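Local atomic coordinates of Alpha/beta hydrolase (Enterobacter asburiae, PDB entry 6KMO), a protein that probably hydrolyses carboxylic ester bonds, acting as an esterase or lipase of the alpha/beta hydrolase fold. Residues Q63-V73 with T117-R127. The protein carries 2 engineered substitutions. Sequence-based numbering, arbitrary orientation.
Sequences QQGAKLPPAQV and THERLIRDLVR
Arg123 reaches out from the helix between Leu68 and Ala71, with CB of Leu68 over one face of its guanidinium and CB of Ala71 over the other. Its chain runs extended from CG to NE (chi2 178°, chi3 177°), which carries the flat group out to the passing loop. There NH1 donates to Pro69 O at 2.8 Å, the oxygen lying in the guanidinium plane although the donor is tilted from the carbonyl plane. Along another edge, NE and NH2 both grip OE2 of Glu119, one helical turn back, and meet it from the same face of the carboxylate; this salt bridge, with the Pro69 bond, fixes the rotation of the group. Water 1 joins Arg123 NH1 to Ala71 O. Leu68 spreads its two methyls along the helix: CD1 lies 3.6 Å from Glu119 CD, their side chains crossing at about a right angle, while CD2 rests on Arg120 CB at 3.7 Å. Pro69 turns its ring onto the helix, CG 3.4 Å from Asp124 OD1. One turn beyond Arg123, Arg127 bends at chi3 (57°) and lays one guanidinium face against Pro69 CB and Pro70 CD; its NH1 donates to a lone pair of Pro70 O at 2.9 Å. At the far end, Gln63 NE2 donates to Thr117 O at 2.9 Å in the carbonyl plane, and the same amide also bonds Leu311 and Asn313. Arg120, salt-bridged to Asp124, also hydrogen-bonds Asn313 and Gly310 O. The loop from helix 52-63 into strand 71-80, outermost in this chain's sheet, thus packs along helix 115-129, which links parallel strands 99-105 and 132-136 of the alpha/beta hydrolase fold and also touches strands 83-92 and 99-105 and helix 319-335.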
ATOM      1  N   GLN A  63      20.146  -5.301 -14.340  1.00  7.63           N
ATOM      2  CA  GLN A  63      19.363  -4.113 -14.632  1.00  8.22           C
ATOM      3  C   GLN A  63      19.541  -3.622 -16.060  1.00 11.65           C
ATOM      4  O   GLN A  63      18.697  -2.867 -16.560  1.00 12.19           O
ATOM      5  CB  GLN A  63      19.764  -2.986 -13.662  1.00  8.88           C
ATOM      6  CG  GLN A  63      19.482  -3.297 -12.202  1.00  7.21           C
ATOM      7  CD  GLN A  63      18.027  -3.525 -11.950  1.00  6.94           C
ATOM      8  OE1 GLN A  63      17.487  -4.601 -12.190  1.00  7.72           O
ATOM      9  NE2 GLN A  63      17.357  -2.483 -11.497  1.00  7.26           N
ATOM     10  N   GLN A  64      20.598  -4.054 -16.736  1.00 10.00           N
ATOM     11  CA  GLN A  64      20.926  -3.528 -18.049  1.00  9.65           C
ATOM     12  C   GLN A  64      19.868  -3.904 -19.077  1.00 10.53           C
ATOM     13  O   GLN A  64      19.256  -4.968 -19.024  1.00 10.95           O
ATOM     14  CB  GLN A  64      22.287  -4.090 -18.469  1.00 11.02           C
ATOM     15  CG  GLN A  64      22.844  -3.521 -19.777  1.00  9.83           C
ATOM     16  CD  GLN A  64      22.318  -4.222 -21.014  1.00  9.69           C
ATOM     17  OE1 GLN A  64      21.863  -5.375 -20.976  1.00 11.10           O
ATOM     18  NE2 GLN A  64      22.358  -3.497 -22.132  1.00 13.72           N
ATOM     19  N   GLY A  65      19.653  -2.989 -20.011  1.00 11.23           N
ATOM     20  CA  GLY A  65      18.844  -3.302 -21.179  1.00 13.75           C
ATOM     21  C   GLY A  65      17.360  -3.196 -20.972  1.00 14.52           C
ATOM     22  O   GLY A  65      16.587  -3.699 -21.791  1.00 18.43           O
ATOM     23  N   ALA A  66      16.926  -2.558 -19.895  1.00 11.63           N
ATOM     24  CA  ALA A  66      15.516  -2.455 -19.579  1.00 11.74           C
ATOM     25  C   ALA A  66      14.887  -1.301 -20.348  1.00 11.56           C
ATOM     26  O   ALA A  66      15.525  -0.283 -20.615  1.00 14.21           O
ATOM     27  CB  ALA A  66      15.348  -2.209 -18.079  1.00 14.48           C
ATOM     28  N   LYS A  67      13.612  -1.477 -20.696  1.00 14.93           N
ATOM     29  CA  LYS A  67      12.834  -0.388 -21.266  1.00 18.04           C
ATOM     30  C   LYS A  67      12.621   0.687 -20.208  1.00 14.57           C
ATOM     31  O   LYS A  67      12.186   0.392 -19.090  1.00 18.26           O
ATOM     32  CB  LYS A  67      11.483  -0.936 -21.733  1.00 23.90           C
ATOM     33  CG  LYS A  67      10.503   0.123 -22.236  1.00 38.60           C
ATOM     34  CD  LYS A  67       9.048  -0.372 -22.161  1.00 46.29           C
ATOM     35  CE  LYS A  67       8.168   0.232 -23.258  1.00 52.86           C
ATOM     36  NZ  LYS A  67       7.010  -0.641 -23.628  1.00 52.53           N
ATOM     37  N   LEU A  68      12.944   1.932 -20.556  1.00 14.33           N
ATOM     38  CA  LEU A  68      12.768   3.048 -19.635  1.00 14.29           C
ATOM     39  C   LEU A  68      11.543   3.847 -20.027  1.00 15.41           C
ATOM     40  O   LEU A  68      11.377   4.181 -21.213  1.00 18.25           O
ATOM     41  CB  LEU A  68      13.987   3.951 -19.671  1.00 12.94           C
ATOM     42  CG  LEU A  68      15.299   3.314 -19.210  1.00 13.17           C
ATOM     43  CD1 LEU A  68      16.413   4.314 -19.225  1.00 14.29           C
ATOM     44  CD2 LEU A  68      15.149   2.711 -17.808  1.00 15.80           C
ATOM     45  N   PRO A  69      10.666   4.177 -19.085  1.00 10.59           N
ATOM     46  CA  PRO A  69       9.534   5.033 -19.424  1.00 11.46           C
ATOM     47  C   PRO A  69      10.000   6.449 -19.669  1.00 11.82           C
ATOM     48  O   PRO A  69      11.044   6.880 -19.146  1.00 10.57           O
ATOM     49  CB  PRO A  69       8.639   4.939 -18.173  1.00 12.91           C
ATOM     50  CG  PRO A  69       9.608   4.734 -17.071  1.00 12.18           C
ATOM     51  CD  PRO A  69      10.720   3.868 -17.643  1.00 12.17           C
ATOM     52  N   PRO A  70       9.269   7.225 -20.469  1.00 11.60           N
ATOM     53  CA  PRO A  70       9.739   8.564 -20.827  1.00 11.31           C
ATOM     54  C   PRO A  70       9.956   9.471 -19.619  1.00 11.05           C
ATOM     55  O   PRO A  70       9.118   9.552 -18.717  1.00 11.75           O
ATOM     56  CB  PRO A  70       8.618   9.095 -21.729  1.00 15.07           C
ATOM     57  CG  PRO A  70       8.002   7.863 -22.304  1.00 16.84           C
ATOM     58  CD  PRO A  70       8.063   6.839 -21.218  1.00 13.49           C
ATOM     59  N   ALA A  71      11.077  10.188 -19.644  1.00  9.69           N
ATOM     60  CA  ALA A  71      11.447  11.168 -18.632  1.00  9.14           C
ATOM     61  C   ALA A  71      12.619  11.969 -19.176  1.00 11.20           C
ATOM     62  O   ALA A  71      13.270  11.560 -20.144  1.00 15.42           O
ATOM     63  CB  ALA A  71      11.855  10.490 -17.318  1.00  9.29           C
ATOM     64  N   GLN A  72      12.891  13.099 -18.540  1.00  9.90           N
ATOM     65  CA  GLN A  72      14.041  13.934 -18.860  1.00 12.64           C
ATOM     66  C   GLN A  72      15.129  13.720 -17.814  1.00 11.07           C
ATOM     67  O   GLN A  72      14.846  13.766 -16.609  1.00 12.25           O
ATOM     68  CB  GLN A  72      13.663  15.412 -18.792  1.00 15.28           C
ATOM     69  CG  GLN A  72      12.561  15.895 -19.687  1.00 24.20           C
ATOM     70  CD  GLN A  72      12.198  17.343 -19.383  1.00 25.31           C
ATOM     71  OE1 GLN A  72      12.932  18.049 -18.686  1.00 26.94           O
ATOM     72  NE2 GLN A  72      11.064  17.788 -19.905  1.00 31.76           N
ATOM     73  N   VAL A  73      16.365  13.527 -18.253  1.00 10.16           N
ATOM     74  CA  VAL A  73      17.496  13.322 -17.355  1.00  9.84           C
ATOM     75  C   VAL A  73      18.573  14.361 -17.640  1.00 11.75           C
ATOM     76  O   VAL A  73      18.926  14.598 -18.810  1.00 12.69           O
ATOM     77  CB  VAL A  73      18.068  11.899 -17.464  1.00 11.28           C
ATOM     78  CG1 VAL A  73      19.237  11.739 -16.514  1.00 12.65           C
ATOM     79  CG2 VAL A  73      16.986  10.867 -17.186  1.00 11.57           C
ATOM     80  N   THR A 117      21.630   1.584 -12.684  1.00  6.56           N
ATOM     81  CA  THR A 117      20.901   0.462 -12.112  1.00  7.23           C
ATOM     82  C   THR A 117      19.544   0.886 -11.552  1.00  7.61           C
ATOM     83  O   THR A 117      18.591   0.086 -11.551  1.00  8.57           O
ATOM     84  CB  THR A 117      21.680  -0.238 -10.987  1.00  6.38           C
ATOM     85  OG1 THR A 117      22.063   0.692  -9.972  1.00  6.86           O
ATOM     86  CG2 THR A 117      22.898  -0.996 -11.507  1.00  9.02           C
ATOM     87  N   HIS A 118      19.434   2.105 -11.045  1.00  6.56           N
ATOM     88  CA  HIS A 118      18.212   2.586 -10.408  1.00  6.89           C
ATOM     89  C   HIS A 118      17.358   3.465 -11.305  1.00  6.44           C
ATOM     90  O   HIS A 118      16.290   3.924 -10.871  1.00  7.09           O
ATOM     91  CB  HIS A 118      18.563   3.356  -9.127  1.00  6.18           C
ATOM     92  CG  HIS A 118      18.945   2.452  -7.992  1.00  6.12           C
ATOM     93  ND1 HIS A 118      20.052   1.632  -8.035  1.00  5.01           N
ATOM     94  CD2 HIS A 118      18.347   2.213  -6.801  1.00  5.84           C
ATOM     95  CE1 HIS A 118      20.116   0.929  -6.919  1.00  7.00           C
ATOM     96  NE2 HIS A 118      19.091   1.266  -6.154  1.00  6.33           N
ATOM     97  N   GLU A 119      17.757   3.666 -12.569  1.00  6.55           N
ATOM     98  CA  GLU A 119      17.098   4.663 -13.406  1.00  6.66           C
ATOM     99  C   GLU A 119      15.628   4.344 -13.660  1.00  6.63           C
ATOM    100  O   GLU A 119      14.776   5.238 -13.619  1.00  6.34           O
ATOM    101  CB  GLU A 119      17.856   4.849 -14.726  1.00  9.25           C
ATOM    102  CG  GLU A 119      17.200   5.901 -15.590  1.00  8.65           C
ATOM    103  CD  GLU A 119      18.033   6.337 -16.763  1.00  9.85           C
ATOM    104  OE1 GLU A 119      19.029   5.645 -17.076  1.00 11.52           O
ATOM    105  OE2 GLU A 119      17.697   7.391 -17.351  1.00 10.62           O
ATOM    106  N   ARG A 120      15.292   3.082 -13.928  1.00  6.79           N
ATOM    107  CA  ARG A 120      13.900   2.768 -14.220  1.00  5.90           C
ATOM    108  C   ARG A 120      13.014   3.067 -13.012  1.00  6.44           C
ATOM    109  O   ARG A 120      11.944   3.684 -13.142  1.00  6.63           O
ATOM    110  CB  ARG A 120      13.775   1.316 -14.665  1.00  6.67           C
ATOM    111  CG  ARG A 120      12.445   1.014 -15.349  1.00  5.87           C
ATOM    112  CD  ARG A 120      11.782  -0.209 -14.759  1.00  8.13           C
ATOM    113  NE  ARG A 120      11.099   0.094 -13.500  1.00  7.18           N
ATOM    114  CZ  ARG A 120      11.322  -0.499 -12.332  1.00  7.66           C
ATOM    115  NH1 ARG A 120      12.272  -1.402 -12.153  1.00  7.82           N
ATOM    116  NH2 ARG A 120      10.554  -0.156 -11.315  1.00  7.80           N
ATOM    117  N   LEU A 121      13.456   2.636 -11.830  1.00  6.55           N
ATOM    118  CA  LEU A 121      12.740   2.923 -10.593  1.00  6.38           C
ATOM    119  C   LEU A 121      12.590   4.420 -10.380  1.00  6.00           C
ATOM    120  O   LEU A 121      11.507   4.900 -10.035  1.00  6.36           O
ATOM    121  CB  LEU A 121      13.489   2.287  -9.418  1.00  6.48           C
ATOM    122  CG  LEU A 121      13.072   2.694  -8.004  1.00  6.42           C
ATOM    123  CD1 LEU A 121      11.591   2.408  -7.734  1.00  7.17           C
ATOM    124  CD2 LEU A 121      13.948   1.976  -6.970  1.00  7.10           C
ATOM    125  N   ILE A 122      13.677   5.175 -10.554  1.00  5.97           N
ATOM    126  CA  ILE A 122      13.606   6.618 -10.349  1.00  6.00           C
ATOM    127  C   ILE A 122      12.609   7.238 -11.312  1.00  5.76           C
ATOM    128  O   ILE A 122      11.783   8.068 -10.923  1.00  6.88           O
ATOM    129  CB  ILE A 122      14.999   7.254 -10.478  1.00  6.55           C
ATOM    130  CG1 ILE A 122      15.913   6.756  -9.366  1.00  7.00           C
ATOM    131  CG2 ILE A 122      14.881   8.765 -10.438  1.00  6.59           C
ATOM    132  CD1 ILE A 122      17.373   6.992  -9.641  1.00  6.79           C
ATOM    133  N   ARG A 123      12.686   6.863 -12.586  1.00  7.07           N
ATOM    134  CA  ARG A 123      11.746   7.407 -13.559  1.00  6.74           C
ATOM    135  C   ARG A 123      10.308   7.062 -13.195  1.00  6.84           C
ATOM    136  O   ARG A 123       9.406   7.900 -13.345  1.00  7.20           O
ATOM    137  CB  ARG A 123      12.080   6.898 -14.967  1.00  7.49           C
ATOM    138  CG  ARG A 123      13.340   7.505 -15.578  1.00  8.45           C
ATOM    139  CD  ARG A 123      13.593   6.883 -16.933  1.00 10.27           C
ATOM    140  NE  ARG A 123      14.745   7.441 -17.628  1.00  9.09           N
ATOM    141  CZ  ARG A 123      14.752   7.818 -18.908  1.00 10.71           C
ATOM    142  NH1 ARG A 123      13.654   7.767 -19.646  1.00 11.98           N
ATOM    143  NH2 ARG A 123      15.880   8.277 -19.431  1.00 12.10           N
ATOM    144  N   ASP A 124      10.060   5.839 -12.722  1.00  6.49           N
ATOM    145  CA  ASP A 124       8.703   5.471 -12.327  1.00  7.27           C
ATOM    146  C   ASP A 124       8.197   6.379 -11.207  1.00  5.96           C
ATOM    147  O   ASP A 124       7.030   6.791 -11.207  1.00  8.13           O
ATOM    148  CB  ASP A 124       8.657   4.015 -11.850  1.00  7.52           C
ATOM    149  CG  ASP A 124       8.713   3.003 -12.960  1.00  9.23           C
ATOM    150  OD1 ASP A 124       8.533   3.349 -14.153  1.00  8.60           O
ATOM    151  OD2 ASP A 124       8.943   1.814 -12.634  1.00  8.58           O
ATOM    152  N   LEU A 125       9.049   6.682 -10.230  1.00  6.39           N
ATOM    153  CA  LEU A 125       8.626   7.518  -9.110  1.00  6.26           C
ATOM    154  C   LEU A 125       8.411   8.965  -9.538  1.00  7.12           C
ATOM    155  O   LEU A 125       7.495   9.632  -9.050  1.00  7.05           O
ATOM    156  CB  LEU A 125       9.671   7.443  -7.993  1.00  6.70           C
ATOM    157  CG  LEU A 125       9.781   6.093  -7.255  1.00  7.82           C
ATOM    158  CD1 LEU A 125      11.097   6.030  -6.501  1.00  8.77           C
ATOM    159  CD2 LEU A 125       8.590   5.864  -6.337  1.00  8.64           C
ATOM    160  N   VAL A 126       9.262   9.466 -10.431  1.00  6.13           N
ATOM    161  CA  VAL A 126       9.083  10.803 -10.987  1.00  6.29           C
ATOM    162  C   VAL A 126       7.764  10.891 -11.737  1.00  6.67           C
ATOM    163  O   VAL A 126       6.991  11.834 -11.555  1.00  8.06           O
ATOM    164  CB  VAL A 126      10.283  11.129 -11.889  1.00  6.39           C
ATOM    165  CG1 VAL A 126       9.988  12.363 -12.761  1.00  8.67           C
ATOM    166  CG2 VAL A 126      11.523  11.343 -11.047  1.00  7.18           C
ATOM    167  N   ARG A 127       7.476   9.904 -12.579  1.00  6.58           N
ATOM    168  CA  ARG A 127       6.241   9.947 -13.361  1.00  7.26           C
ATOM    169  C   ARG A 127       5.010   9.867 -12.468  1.00  9.31           C
ATOM    170  O   ARG A 127       4.024  10.578 -12.697  1.00 10.06           O
ATOM    171  CB  ARG A 127       6.273   8.809 -14.375  1.00  7.87           C
ATOM    172  CG  ARG A 127       7.265   9.055 -15.500  1.00  9.52           C
ATOM    173  CD  ARG A 127       7.586   7.781 -16.266  1.00 11.91           C
ATOM    174  NE  ARG A 127       6.370   7.199 -16.802  1.00 13.96           N
ATOM    175  CZ  ARG A 127       5.794   7.596 -17.930  1.00 17.99           C
ATOM    176  NH1 ARG A 127       6.346   8.550 -18.666  1.00 15.34           N
ATOM    177  NH2 ARG A 127       4.667   7.023 -18.320  1.00 22.31           N
TER
HETATM  178  O   HOH W   1      12.993   9.174 -22.258  1.00 26.23           O
HETATM  179  O   HOH W   2      15.364  10.707 -21.756  1.00 34.77           O